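Local coordinates for folylpolyglutamate synthase protein FOLC (Mycobacterium tuberculosis, PDB 2VOS) that probably adds L-glutamate to dihydropteroate and to tetrahydrofolate polyglutamates, using ATP, in mycobacterial folate biosynthesis, at residues A[374-379]-A[400-405]. Residues are numbered along the deposited sequence; the frame is centred on the assembly and turned at random.
Sequences FLVGVL and SVVVTH
The flat groups that meet here are the peptide groups linking strand 374-379 to strand 400-403, its parallel neighbour in the sheet, with Val376, Val378, Ser400 and Val402 on one face and Leu379, Val401 and Val403 on the other. Gly377 is gripped twice. Its N donates to Ser400 O (2.8 Å). Its O accepts Val402 N, which comes in tilted 26° from the carbonyl plane. Leu379 N then reaches Val402 O at 2.9 Å, and Leu379 O takes Thr404 N. On the first face Val376 CG1, anti to its own N (chi1 -180°), lies 3.8 Å from Val402 CG2, the two side chains crossing at a slant; helix 436-451 covers this face through Val378 and Ser400. On the other, Val401 CG2 comes 3.6 Å from Gly377 O, beside a residue with no side chain, and meets Leu379 CB, while Val403 packs on helix 414-425. The side chain of Leu379 is about 11 Å from the bound ADP. Thr404 OG1 hydrogen-bonds outside the pair, to Ala433 O, just after strand 430-432. Helix 387-394 connects the two strands in a beta-alpha-beta unit of the Mur ligase C-terminal domain. Four backbone hydrogen bonds between two buried, largely apolar faces thus pair peptide N-H and C=O groups.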
ATOM      1  N   PHE A 374     -16.871   1.731 -22.615  1.00 46.76           N
ATOM      2  CA  PHE A 374     -16.908   3.125 -22.195  1.00 45.78           C
ATOM      3  C   PHE A 374     -16.510   3.159 -20.728  1.00 44.54           C
ATOM      4  O   PHE A 374     -17.079   2.433 -19.931  1.00 43.82           O
ATOM      5  CB  PHE A 374     -18.321   3.694 -22.364  1.00 46.11           C
ATOM      6  CG  PHE A 374     -18.422   5.168 -22.074  1.00 46.48           C
ATOM      7  CD1 PHE A 374     -18.088   6.106 -23.039  1.00 48.52           C
ATOM      8  CD2 PHE A 374     -18.876   5.605 -20.848  1.00 47.88           C
ATOM      9  CE1 PHE A 374     -18.181   7.467 -22.766  1.00 48.39           C
ATOM     10  CE2 PHE A 374     -18.954   6.960 -20.563  1.00 48.57           C
ATOM     11  CZ  PHE A 374     -18.622   7.892 -21.531  1.00 49.14           C
ATOM     12  N   LEU A 375     -15.512   3.971 -20.397  1.00 43.45           N
ATOM     13  CA  LEU A 375     -15.059   4.128 -19.007  1.00 42.80           C
ATOM     14  C   LEU A 375     -14.974   5.628 -18.647  1.00 43.03           C
ATOM     15  O   LEU A 375     -14.414   6.432 -19.424  1.00 42.96           O
ATOM     16  CB  LEU A 375     -13.673   3.520 -18.848  1.00 42.50           C
ATOM     17  CG  LEU A 375     -13.542   2.026 -18.741  1.00 43.92           C
ATOM     18  CD1 LEU A 375     -12.078   1.686 -18.487  1.00 43.43           C
ATOM     19  CD2 LEU A 375     -14.394   1.510 -17.578  1.00 39.51           C
ATOM     20  N   VAL A 376     -15.516   6.004 -17.489  1.00 42.55           N
ATOM     21  CA  VAL A 376     -15.379   7.381 -16.998  1.00 42.42           C
ATOM     22  C   VAL A 376     -14.523   7.389 -15.729  1.00 43.03           C
ATOM     23  O   VAL A 376     -14.748   6.557 -14.840  1.00 43.06           O
ATOM     24  CB  VAL A 376     -16.762   7.958 -16.618  1.00 44.08           C
ATOM     25  CG1 VAL A 376     -16.613   9.429 -16.098  1.00 40.12           C
ATOM     26  CG2 VAL A 376     -17.690   7.901 -17.824  1.00 43.48           C
ATOM     27  N   GLY A 377     -13.521   8.259 -15.635  1.00 42.41           N
ATOM     28  CA  GLY A 377     -12.697   8.247 -14.438  1.00 42.28           C
ATOM     29  C   GLY A 377     -13.312   9.259 -13.474  1.00 43.99           C
ATOM     30  O   GLY A 377     -13.933  10.233 -13.932  1.00 44.96           O
ATOM     31  N   VAL A 378     -13.157   9.058 -12.157  1.00 42.70           N
ATOM     32  CA  VAL A 378     -13.578  10.055 -11.177  1.00 42.20           C
ATOM     33  C   VAL A 378     -12.298  10.199 -10.447  1.00 43.44           C
ATOM     34  O   VAL A 378     -11.742   9.196  -9.922  1.00 41.97           O
ATOM     35  CB  VAL A 378     -14.723   9.566 -10.219  1.00 42.46           C
ATOM     36  CG1 VAL A 378     -14.918  10.476  -8.939  1.00 41.40           C
ATOM     37  CG2 VAL A 378     -16.054   9.487 -10.970  1.00 41.53           C
ATOM     38  N   LEU A 379     -11.796  11.442 -10.421  1.00 42.12           N
ATOM     39  CA  LEU A 379     -10.433  11.660 -10.003  1.00 42.85           C
ATOM     40  C   LEU A 379     -10.262  12.771  -8.970  1.00 41.58           C
ATOM     41  O   LEU A 379     -10.804  13.870  -9.128  1.00 41.95           O
ATOM     42  CB  LEU A 379      -9.632  12.010 -11.280  1.00 43.04           C
ATOM     43  CG  LEU A 379      -8.111  12.092 -11.194  1.00 46.83           C
ATOM     44  CD1 LEU A 379      -7.482  10.718 -11.233  1.00 47.48           C
ATOM     45  CD2 LEU A 379      -7.603  12.957 -12.385  1.00 51.82           C
ATOM     46  N   SER A 400     -13.831   9.747 -20.618  1.00 43.18           N
ATOM     47  CA  SER A 400     -13.788  11.070 -20.009  1.00 44.03           C
ATOM     48  C   SER A 400     -13.474  10.978 -18.553  1.00 43.35           C
ATOM     49  O   SER A 400     -13.449   9.883 -17.973  1.00 42.98           O
ATOM     50  CB  SER A 400     -15.073  11.897 -20.276  1.00 44.49           C
ATOM     51  OG  SER A 400     -16.159  11.361 -19.575  1.00 50.23           O
ATOM     52  N   VAL A 401     -13.273  12.126 -17.926  1.00 42.63           N
ATOM     53  CA  VAL A 401     -12.943  12.142 -16.526  1.00 42.73           C
ATOM     54  C   VAL A 401     -13.776  13.212 -15.810  1.00 43.55           C
ATOM     55  O   VAL A 401     -14.073  14.275 -16.388  1.00 43.67           O
ATOM     56  CB  VAL A 401     -11.419  12.304 -16.384  1.00 44.03           C
ATOM     57  CG1 VAL A 401     -10.940  13.677 -17.008  1.00 42.87           C
ATOM     58  CG2 VAL A 401     -10.977  12.108 -14.955  1.00 45.91           C
ATOM     59  N   VAL A 402     -14.206  12.911 -14.583  1.00 42.28           N
ATOM     60  CA  VAL A 402     -14.834  13.906 -13.703  1.00 42.14           C
ATOM     61  C   VAL A 402     -13.824  14.173 -12.605  1.00 42.65           C
ATOM     62  O   VAL A 402     -13.474  13.253 -11.863  1.00 44.19           O
ATOM     63  CB  VAL A 402     -16.112  13.316 -13.031  1.00 41.94           C
ATOM     64  CG1 VAL A 402     -16.859  14.421 -12.235  1.00 40.90           C
ATOM     65  CG2 VAL A 402     -17.027  12.685 -14.107  1.00 38.81           C
ATOM     66  N   VAL A 403     -13.344  15.405 -12.504  1.00 43.38           N
ATOM     67  CA  VAL A 403     -12.362  15.770 -11.488  1.00 42.77           C
ATOM     68  C   VAL A 403     -13.062  16.405 -10.314  1.00 43.38           C
ATOM     69  O   VAL A 403     -14.054  17.120 -10.471  1.00 42.28           O
ATOM     70  CB  VAL A 403     -11.278  16.724 -12.042  1.00 43.60           C
ATOM     71  CG1 VAL A 403     -10.492  16.059 -13.170  1.00 42.84           C
ATOM     72  CG2 VAL A 403     -11.892  17.962 -12.572  1.00 41.65           C
ATOM     73  N   THR A 404     -12.575  16.109  -9.112  1.00 44.08           N
ATOM     74  CA  THR A 404     -13.221  16.567  -7.913  1.00 44.29           C
ATOM     75  C   THR A 404     -12.179  16.703  -6.798  1.00 44.56           C
ATOM     76  O   THR A 404     -10.977  16.784  -7.067  1.00 44.38           O
ATOM     77  CB  THR A 404     -14.445  15.629  -7.545  1.00 44.88           C
ATOM     78  OG1 THR A 404     -15.172  16.191  -6.449  1.00 44.59           O
ATOM     79  CG2 THR A 404     -14.005  14.234  -7.168  1.00 43.42           C
ATOM     80  N   HIS A 405     -12.649  16.773  -5.555  1.00 45.64           N
ATOM     81  CA  HIS A 405     -11.808  17.009  -4.366  1.00 46.22           C
ATOM     82  C   HIS A 405     -12.230  15.922  -3.389  1.00 45.72           C
ATOM     83  O   HIS A 405     -13.421  15.816  -3.101  1.00 46.40           O
ATOM     84  CB  HIS A 405     -12.156  18.381  -3.769  1.00 46.19           C
ATOM     85  CG  HIS A 405     -11.254  18.820  -2.660  1.00 48.16           C
ATOM     86  ND1 HIS A 405     -11.205  18.179  -1.436  1.00 48.77           N
ATOM     87  CD2 HIS A 405     -10.370  19.848  -2.584  1.00 47.84           C
ATOM     88  CE1 HIS A 405     -10.318  18.780  -0.661  1.00 47.61           C
ATOM     89  NE2 HIS A 405      -9.808  19.808  -1.328  1.00 50.50           N
TER